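Long-range contacts in uncharacterized protein DUF1470 (Jannaschia sp. CCS1, PDB 3H0N), which is of unknown function but carries a treble-clef zinc finger and possibly acts as a stress-induced transcription regulator: residues D75-G80 / R143-C148; D17-A22 / D154-D159. One frame throughout, in Å; residues are numbered along the deposited sequence. Where two conformers were deposited one is given.

Contact 1. Residues D75-G80 / R143-C148; sequences DALSNG and RRFGIC. With NA (sodium ion), chain D; ZN (zinc ion), chain B.
Leu77, in the last turn of helix 58-78, lays its CD1 methyl over one face of the Phe145 ring, and this CH-pi contact is the main aromatic element of the junction. The methyl carbon CD1 of Leu77 lies 3.8 Å from the centroid of the Phe145 ring, 15° off the ring normal and displaced toward the rim, so that CE2 of Phe145 is the ring atom nearest to Leu77 CD1, at 3.7 Å. The two side chains extend alongside one another in the same direction, each with CG anti to its own carbonyl carbon (chi1 -65° for Leu77, -73° for Phe145), which lets the methyl come over the ring. One residue on, the backbone takes over: CA of Ser78 approaches the carbonyl oxygen of Phe145 at 3.4 Å in a CA-H...O contact. The hydroxyl of Ser78 is turned back to its own helix, where OG donates to the Asp75 carbonyl O at 2.8 Å; what it offers Ile147 is packing, with OG 3.7 Å from Ile147 CG1. Two residues after Ser78, Gly80 ends the helix in a Schellman motif. Behind the packed residues, the Phe145 ring meets Phe158 edge-to-face and also touches Leu133 of helix 121-138. Were Phe145 an alanine, the Leu77 methyl would probably face a gap and Phe158 would lose this edge-to-face partner. Strand 145-147 runs into the zinc knuckle of the treble-clef finger: Cys148 SG binds the zinc ion at 2.3 Å, together with Cys153, Cys169 and Cys173, and its carbonyl O is a ligand of a sodium ion. The helix end thus meets the zinc-finger strand through apolar surfaces and one CH...O approach, chemistry that fixes position by shape more than by directed bonds.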
ATOM      1  N   ASP A  75       4.847  18.912   8.502  0.50 10.53           N
ATOM      2  CA  ASP A  75       5.293  19.611   9.696  0.50 10.19           C
ATOM      3  C   ASP A  75       4.682  18.980  10.959  0.50  9.70           C
ATOM      4  O   ASP A  75       5.376  18.789  11.963  0.50 10.44           O
ATOM      5  CB  ASP A  75       4.944  21.090   9.556  0.50 10.75           C
ATOM      6  CG  ASP A  75       5.257  21.857  10.774  0.50 13.78           C
ATOM      7  OD1 ASP A  75       6.415  22.261  10.901  0.50 19.55           O
ATOM      8  OD2 ASP A  75       4.330  21.986  11.609  0.50 16.58           O
ATOM      9  N   ALA A  76       3.406  18.616  10.919  1.00  9.62           N
ATOM     10  CA  ALA A  76       2.771  17.923  12.044  1.00  9.11           C
ATOM     11  C   ALA A  76       3.504  16.622  12.347  1.00  9.22           C
ATOM     12  O   ALA A  76       3.797  16.303  13.509  1.00 10.31           O
ATOM     13  CB  ALA A  76       1.303  17.677  11.814  1.00 11.16           C
ATOM     14  N   LEU A  77       3.797  15.849  11.303  1.00  9.40           N
ATOM     15  CA  LEU A  77       4.514  14.580  11.532  1.00 10.46           C
ATOM     16  C   LEU A  77       5.890  14.818  12.211  1.00  8.58           C
ATOM     17  O   LEU A  77       6.295  14.053  13.113  1.00  9.37           O
ATOM     18  CB  LEU A  77       4.672  13.777  10.224  1.00  9.59           C
ATOM     19  CG  LEU A  77       3.338  13.300   9.642  1.00 10.96           C
ATOM     20  CD1 LEU A  77       3.614  12.586   8.324  1.00 12.50           C
ATOM     21  CD2 LEU A  77       2.547  12.411  10.593  1.00 10.92           C
ATOM     22  N   SER A  78       6.600  15.858  11.756  1.00  9.58           N
ATOM     23  CA  SER A  78       7.940  16.189  12.311  1.00  8.63           C
ATOM     24  C   SER A  78       7.839  16.548  13.809  1.00  9.33           C
ATOM     25  O   SER A  78       8.805  16.403  14.547  1.00  9.30           O
ATOM     26  CB  SER A  78       8.618  17.322  11.548  1.00 10.23           C
ATOM     27  OG  SER A  78       8.143  18.593  11.911  1.00 11.67           O
ATOM     28  N   ASN A  79       6.656  16.978  14.251  1.00  8.80           N
ATOM     29  CA  ASN A  79       6.388  17.309  15.643  1.00  9.76           C
ATOM     30  C   ASN A  79       5.706  16.171  16.431  1.00  9.99           C
ATOM     31  O   ASN A  79       5.364  16.315  17.605  1.00 10.10           O
ATOM     32  CB  ASN A  79       5.492  18.553  15.671  1.00  9.17           C
ATOM     33  CG  ASN A  79       6.238  19.795  15.340  1.00 11.71           C
ATOM     34  OD1 ASN A  79       7.361  20.003  15.794  1.00 10.03           O
ATOM     35  ND2 ASN A  79       5.590  20.681  14.597  1.00 14.21           N
ATOM     36  N   GLY A  80       5.511  15.010  15.800  1.00  9.12           N
ATOM     37  CA  GLY A  80       4.799  13.933  16.460  1.00  9.98           C
ATOM     38  C   GLY A  80       3.304  14.142  16.595  1.00  8.85           C
ATOM     39  O   GLY A  80       2.630  13.413  17.330  1.00 10.59           O
ATOM     40  N   ARG A 143       8.765   9.311  12.716  1.00  8.85           N
ATOM     41  CA  ARG A 143       9.977   9.974  13.221  1.00  8.15           C
ATOM     42  C   ARG A 143      10.999  10.256  12.117  1.00  9.41           C
ATOM     43  O   ARG A 143      11.908  11.031  12.338  1.00 10.48           O
ATOM     44  CB  ARG A 143      10.642   9.209  14.359  1.00  8.58           C
ATOM     45  CG  ARG A 143       9.784   9.215  15.626  1.00  8.82           C
ATOM     46  CD  ARG A 143      10.512   8.512  16.730  1.00 12.12           C
ATOM     47  NE  ARG A 143       9.689   8.351  17.946  1.00 13.54           N
ATOM     48  CZ  ARG A 143       9.666   9.218  18.950  1.00 14.59           C
ATOM     49  NH1 ARG A 143      10.380  10.324  18.908  1.00 13.06           N
ATOM     50  NH2 ARG A 143       8.907   8.975  20.016  1.00 18.28           N
ATOM     51  N   ARG A 144      10.791   9.706  10.919  1.00  9.37           N
ATOM     52  CA  ARG A 144      11.690   9.965   9.800  1.00  8.42           C
ATOM     53  C   ARG A 144      11.340  11.229   8.981  1.00  8.67           C
ATOM     54  O   ARG A 144      12.123  11.623   8.108  1.00  9.07           O
ATOM     55  CB  ARG A 144      11.768   8.734   8.875  1.00  8.08           C
ATOM     56  CG  ARG A 144      12.533   7.628   9.513  1.00 10.47           C
ATOM     57  CD  ARG A 144      12.384   6.259   8.793  1.00 11.15           C
ATOM     58  NE  ARG A 144      13.281   5.260   9.409  1.00 10.93           N
ATOM     59  CZ  ARG A 144      14.593   5.160   9.203  1.00 11.14           C
ATOM     60  NH1 ARG A 144      15.209   5.977   8.343  1.00 12.18           N
ATOM     61  NH2 ARG A 144      15.320   4.252   9.886  1.00 14.39           N
ATOM     62  N   PHE A 145      10.252  11.908   9.305  1.00  9.32           N
ATOM     63  CA  PHE A 145       9.929  13.176   8.695  1.00  8.89           C
ATOM     64  C   PHE A 145      10.627  14.307   9.444  1.00  9.62           C
ATOM     65  O   PHE A 145      10.368  14.502  10.634  1.00 10.32           O
ATOM     66  CB  PHE A 145       8.433  13.406   8.712  1.00  8.80           C
ATOM     67  CG  PHE A 145       7.688  12.540   7.711  1.00  8.49           C
ATOM     68  CD1 PHE A 145       7.522  12.945   6.413  1.00  9.74           C
ATOM     69  CD2 PHE A 145       7.182  11.325   8.102  1.00 10.49           C
ATOM     70  CE1 PHE A 145       6.820  12.137   5.510  1.00 10.76           C
ATOM     71  CE2 PHE A 145       6.484  10.502   7.205  1.00  9.24           C
ATOM     72  CZ  PHE A 145       6.296  10.926   5.918  1.00  9.67           C
ATOM     73  N   GLY A 146      11.477  15.048   8.765  1.00  9.04           N
ATOM     74  CA  GLY A 146      12.296  16.064   9.424  1.00 10.03           C
ATOM     75  C   GLY A 146      12.229  17.399   8.700  1.00 10.49           C
ATOM     76  O   GLY A 146      11.810  17.511   7.551  1.00 10.14           O
ATOM     77  N   ILE A 147      12.654  18.429   9.445  1.00 10.69           N
ATOM     78  CA  ILE A 147      12.857  19.784   8.915  1.00 11.16           C
ATOM     79  C   ILE A 147      14.357  20.065   9.015  1.00 10.74           C
ATOM     80  O   ILE A 147      14.990  19.804  10.027  1.00 11.57           O
ATOM     81  CB  ILE A 147      12.110  20.859   9.732  1.00 14.03           C
ATOM     82  CG1 ILE A 147      10.658  20.483   9.966  1.00 18.82           C
ATOM     83  CG2 ILE A 147      12.176  22.287   9.026  1.00 15.00           C
ATOM     84  CD1 ILE A 147       9.893  20.336   8.760  1.00 18.96           C
ATOM     85  N   CYS A 148      14.960  20.512   7.914  1.00  8.94           N
ATOM     86  CA  CYS A 148      16.406  20.689   7.824  1.00  8.58           C
ATOM     87  C   CYS A 148      16.981  21.459   9.016  1.00  8.87           C
ATOM     88  O   CYS A 148      16.481  22.537   9.382  1.00  9.55           O
ATOM     89  CB  CYS A 148      16.788  21.416   6.556  1.00  9.20           C
ATOM     90  SG  CYS A 148      18.525  21.325   6.195  1.00  8.57           S
TER
HETATM   91 NA    NA D 203      16.855  24.899   9.498  1.00 10.76          NA
HETATM   92 ZN    ZN B 201      18.463  22.101   4.017  1.00  9.23          ZN
HETATM   93  O   HOH W   1      14.286  25.373  10.371  0.50 16.40           O
HETATM   94  O   HOH W   2      17.563  25.054  11.712  1.00 13.60           O
HETATM   95  O   HOH W   3      16.321  27.226   9.436  1.00  8.20           O

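Contact 2. Residues D17-A22 / D154-D159; sequences DLVNIA and DRVYFD
Asn20 turns CG anti to its carbonyl carbon (chi1 -78°), and the small twist that follows (chi2 -25°) sets its amide against the backbone of Val156, while Arg155 bends at chi2 and chi3 to bring its guanidinium back beside the helix. The amide uses both of its ends on one residue. Its OD1 accepts from Val156 N at 2.9 Å, in the carbonyl plane and on a lone pair, and its ND2 donates to Val156 O at 2.9 Å, nearly straight with 173° at the hydrogen. Two bonds to the backbone N and O of one residue hold the amide against rotation and tell its oxygen from its nitrogen. The Asn20 and Arg155 side chains run antiparallel past one another, bringing OD1 of Asn20 within 3.4 Å of Arg155 CB. From the far end of that side chain NH1 of Arg155 donates to the Asn20 carbonyl O at 2.8 Å, near the guanidinium plane but well above the plane of the carbonyl. In this way helix 10-22 is joined to the antiparallel hairpin of strands 145-147 and 156-158 in the CGNR-type treble-clef finger, the residues bonded here coming just after the zinc ligand Cys153. Arg155 has further partners: NH2 forms a salt bridge with Asp154 OD1 at 2.9 Å, NH1 also reaches Thr23 O, and NE donates to Ser26 O. These bonds fix the rotation of a buried guanidinium, whose charge the neighbouring carboxylate probably offsets. Beside these bonds the Val19 and Val156 side chains meet roughly perpendicular, CG1 of Val19 lying 3.8 Å from CG2 of Val156. Val19 packs further on Leu70 and His71 of helix 58-78, and Val156 on Leu16.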
ATOM      1  N   ASP A  17       8.870  16.735  -2.629  1.00  9.83           N
ATOM      2  CA  ASP A  17       9.350  17.620  -3.686  1.00  9.92           C
ATOM      3  C   ASP A  17       8.407  18.832  -3.906  1.00  9.04           C
ATOM      4  O   ASP A  17       8.889  19.951  -4.088  1.00 10.16           O
ATOM      5  CB  ASP A  17       9.501  16.867  -5.007  1.00 10.29           C
ATOM      6  CG  ASP A  17      10.695  15.932  -5.033  1.00 14.87           C
ATOM      7  OD1 ASP A  17      11.526  15.991  -4.111  1.00 16.99           O
ATOM      8  OD2 ASP A  17      10.773  15.177  -6.033  1.00 18.07           O
ATOM      9  N   LEU A  18       7.108  18.576  -3.852  1.00  9.65           N
ATOM     10  CA  LEU A  18       6.111  19.630  -4.084  1.00  9.07           C
ATOM     11  C   LEU A  18       6.172  20.632  -2.938  1.00  9.39           C
ATOM     12  O   LEU A  18       6.195  21.850  -3.160  1.00  9.80           O
ATOM     13  CB  LEU A  18       4.711  19.009  -4.229  1.00 11.25           C
ATOM     14  CG  LEU A  18       3.585  20.046  -4.250  1.00 10.30           C
ATOM     15  CD1 LEU A  18       3.705  21.056  -5.399  1.00  9.09           C
ATOM     16  CD2 LEU A  18       2.275  19.269  -4.292  1.00 11.92           C
ATOM     17  N   VAL A  19       6.206  20.136  -1.711  1.00  9.50           N
ATOM     18  CA  VAL A  19       6.323  21.043  -0.557  1.00  9.88           C
ATOM     19  C   VAL A  19       7.598  21.854  -0.669  1.00 10.24           C
ATOM     20  O   VAL A  19       7.604  23.063  -0.399  1.00 10.62           O
ATOM     21  CB  VAL A  19       6.255  20.225   0.740  1.00 10.68           C
ATOM     22  CG1 VAL A  19       6.806  21.023   1.957  1.00 13.06           C
ATOM     23  CG2 VAL A  19       4.807  19.717   0.948  1.00 13.04           C
ATOM     24  N   ASN A  20       8.714  21.228  -1.077  1.00 10.39           N
ATOM     25  CA  ASN A  20       9.991  21.927  -1.092  1.00 10.18           C
ATOM     26  C   ASN A  20      10.063  22.962  -2.202  1.00 10.26           C
ATOM     27  O   ASN A  20      10.727  23.983  -2.060  1.00  9.76           O
ATOM     28  CB  ASN A  20      11.136  20.936  -1.117  1.00 10.42           C
ATOM     29  CG  ASN A  20      11.392  20.335   0.257  1.00  9.51           C
ATOM     30  OD1 ASN A  20      11.064  20.951   1.269  1.00  9.82           O
ATOM     31  ND2 ASN A  20      11.961  19.140   0.293  1.00 11.86           N
ATOM     32  N   ILE A  21       9.334  22.761  -3.297  1.00  7.33           N
ATOM     33  CA  ILE A  21       9.222  23.771  -4.333  1.00  8.04           C
ATOM     34  C   ILE A  21       8.350  24.938  -3.859  1.00  7.39           C
ATOM     35  O   ILE A  21       8.753  26.109  -3.920  1.00  8.33           O
ATOM     36  CB  ILE A  21       8.587  23.187  -5.620  1.00  9.34           C
ATOM     37  CG1 ILE A  21       9.545  22.197  -6.245  1.00 11.18           C
ATOM     38  CG2 ILE A  21       8.256  24.337  -6.609  1.00 10.84           C
ATOM     39  CD1 ILE A  21       8.858  21.226  -7.253  1.00 14.86           C
ATOM     40  N   ALA A  22       7.154  24.642  -3.397  1.00  7.02           N
ATOM     41  CA  ALA A  22       6.119  25.645  -3.322  1.00  8.20           C
ATOM     42  C   ALA A  22       6.033  26.359  -1.992  1.00  7.67           C
ATOM     43  O   ALA A  22       5.505  27.480  -1.923  1.00  9.59           O
ATOM     44  CB  ALA A  22       4.747  25.050  -3.694  1.00 10.31           C
ATOM     45  N   ASP A 154      14.448  25.587   5.880  1.00  9.77           N
ATOM     46  CA  ASP A 154      13.336  24.820   6.468  1.00  9.38           C
ATOM     47  C   ASP A 154      12.677  23.858   5.505  1.00  9.59           C
ATOM     48  O   ASP A 154      11.504  23.489   5.654  1.00 10.74           O
ATOM     49  CB  ASP A 154      12.331  25.730   7.155  1.00 10.90           C
ATOM     50  CG  ASP A 154      11.519  26.554   6.207  1.00 10.88           C
ATOM     51  OD1 ASP A 154      11.816  26.661   5.022  1.00 10.87           O
ATOM     52  OD2 ASP A 154      10.522  27.124   6.697  1.00 13.96           O
ATOM     53  N   ARG A 155      13.464  23.385   4.569  1.00  8.45           N
ATOM     54  CA  ARG A 155      12.991  22.341   3.683  1.00  8.43           C
ATOM     55  C   ARG A 155      12.781  21.050   4.467  1.00  9.13           C
ATOM     56  O   ARG A 155      13.433  20.775   5.474  1.00  9.54           O
ATOM     57  CB  ARG A 155      13.954  22.117   2.527  1.00  9.12           C
ATOM     58  CG  ARG A 155      14.203  23.302   1.634  1.00  9.02           C
ATOM     59  CD  ARG A 155      12.972  23.905   1.014  1.00  9.88           C
ATOM     60  NE  ARG A 155      12.347  24.894   1.861  1.00  9.14           N
ATOM     61  CZ  ARG A 155      11.171  25.477   1.594  1.00 10.85           C
ATOM     62  NH1 ARG A 155      10.484  25.204   0.497  1.00  9.86           N
ATOM     63  NH2 ARG A 155      10.670  26.393   2.425  1.00 11.35           N
ATOM     64  N   VAL A 156      11.848  20.260   3.962  1.00  9.58           N
ATOM     65  CA  VAL A 156      11.467  18.990   4.590  1.00  9.65           C
ATOM     66  C   VAL A 156      12.226  17.828   3.950  1.00  9.36           C
ATOM     67  O   VAL A 156      12.706  17.896   2.819  1.00 10.09           O
ATOM     68  CB  VAL A 156       9.941  18.728   4.520  1.00  9.55           C
ATOM     69  CG1 VAL A 156       9.169  19.850   5.213  1.00 10.81           C
ATOM     70  CG2 VAL A 156       9.443  18.488   3.119  1.00 12.04           C
ATOM     71  N   TYR A 157      12.302  16.736   4.709  1.00  9.35           N
ATOM     72  CA  TYR A 157      12.924  15.529   4.186  1.00  9.03           C
ATOM     73  C   TYR A 157      12.347  14.324   4.885  1.00  9.39           C
ATOM     74  O   TYR A 157      11.756  14.416   5.959  1.00 10.20           O
ATOM     75  CB  TYR A 157      14.469  15.592   4.312  1.00  9.03           C
ATOM     76  CG  TYR A 157      14.982  15.596   5.713  1.00  7.88           C
ATOM     77  CD1 TYR A 157      15.054  16.802   6.434  1.00 10.95           C
ATOM     78  CD2 TYR A 157      15.392  14.440   6.367  1.00 10.61           C
ATOM     79  CE1 TYR A 157      15.509  16.817   7.727  1.00 11.11           C
ATOM     80  CE2 TYR A 157      15.879  14.465   7.650  1.00 13.12           C
ATOM     81  CZ  TYR A 157      15.887  15.654   8.351  1.00 12.09           C
ATOM     82  OH  TYR A 157      16.351  15.692   9.652  1.00 14.86           O
ATOM     83  N   PHE A 158      12.492  13.178   4.222  1.00  9.14           N
ATOM     84  CA  PHE A 158      12.168  11.889   4.816  1.00  8.95           C
ATOM     85  C   PHE A 158      13.478  11.117   4.892  1.00  9.59           C
ATOM     86  O   PHE A 158      14.147  10.888   3.891  1.00 11.02           O
ATOM     87  CB  PHE A 158      11.138  11.118   3.994  1.00  9.58           C
ATOM     88  CG  PHE A 158      10.758   9.804   4.594  1.00 10.19           C
ATOM     89  CD1 PHE A 158      11.495   8.687   4.293  1.00 11.09           C
ATOM     90  CD2 PHE A 158       9.718   9.676   5.486  1.00  9.47           C
ATOM     91  CE1 PHE A 158      11.197   7.441   4.885  1.00 10.19           C
ATOM     92  CE2 PHE A 158       9.384   8.460   6.037  1.00 10.23           C
ATOM     93  CZ  PHE A 158      10.148   7.340   5.732  1.00 11.21           C
ATOM     94  N   ASP A 159      13.877  10.780   6.104  1.00  9.64           N
ATOM     95  CA  ASP A 159      15.145  10.101   6.385  1.00  9.91           C
ATOM     96  C   ASP A 159      15.085   8.645   5.930  1.00 10.44           C
ATOM     97  O   ASP A 159      14.292   7.835   6.457  1.00 10.53           O
ATOM     98  CB  ASP A 159      15.413  10.156   7.895  1.00  9.83           C
ATOM     99  CG  ASP A 159      16.775   9.609   8.300  1.00 10.48           C
ATOM    100  OD1 ASP A 159      17.504   9.016   7.471  1.00 12.74           O
ATOM    101  OD2 ASP A 159      17.086   9.797   9.512  1.00 11.20           O
TER

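Overall arrangement
Both contacts hold the same small hairpin, contact 1 through strand 145-147 and contact 2 through strand 156-158, each against a different helix of the regulator-family region. Their centres lie about 11 Å apart, and the antiparallel pairing of the strands, with Gly146 N 2.9 Å from Tyr157 O, ties one to the other. Contact 2 is buried near the centre of the chain and depends on directed bonds from an amide and a guanidinium. Contact 1, farther out and partly buried, relies on apolar packing at a helix end. Ile147 and Val156 also pack together, so apolar side chains of the two strands also join the two contacts.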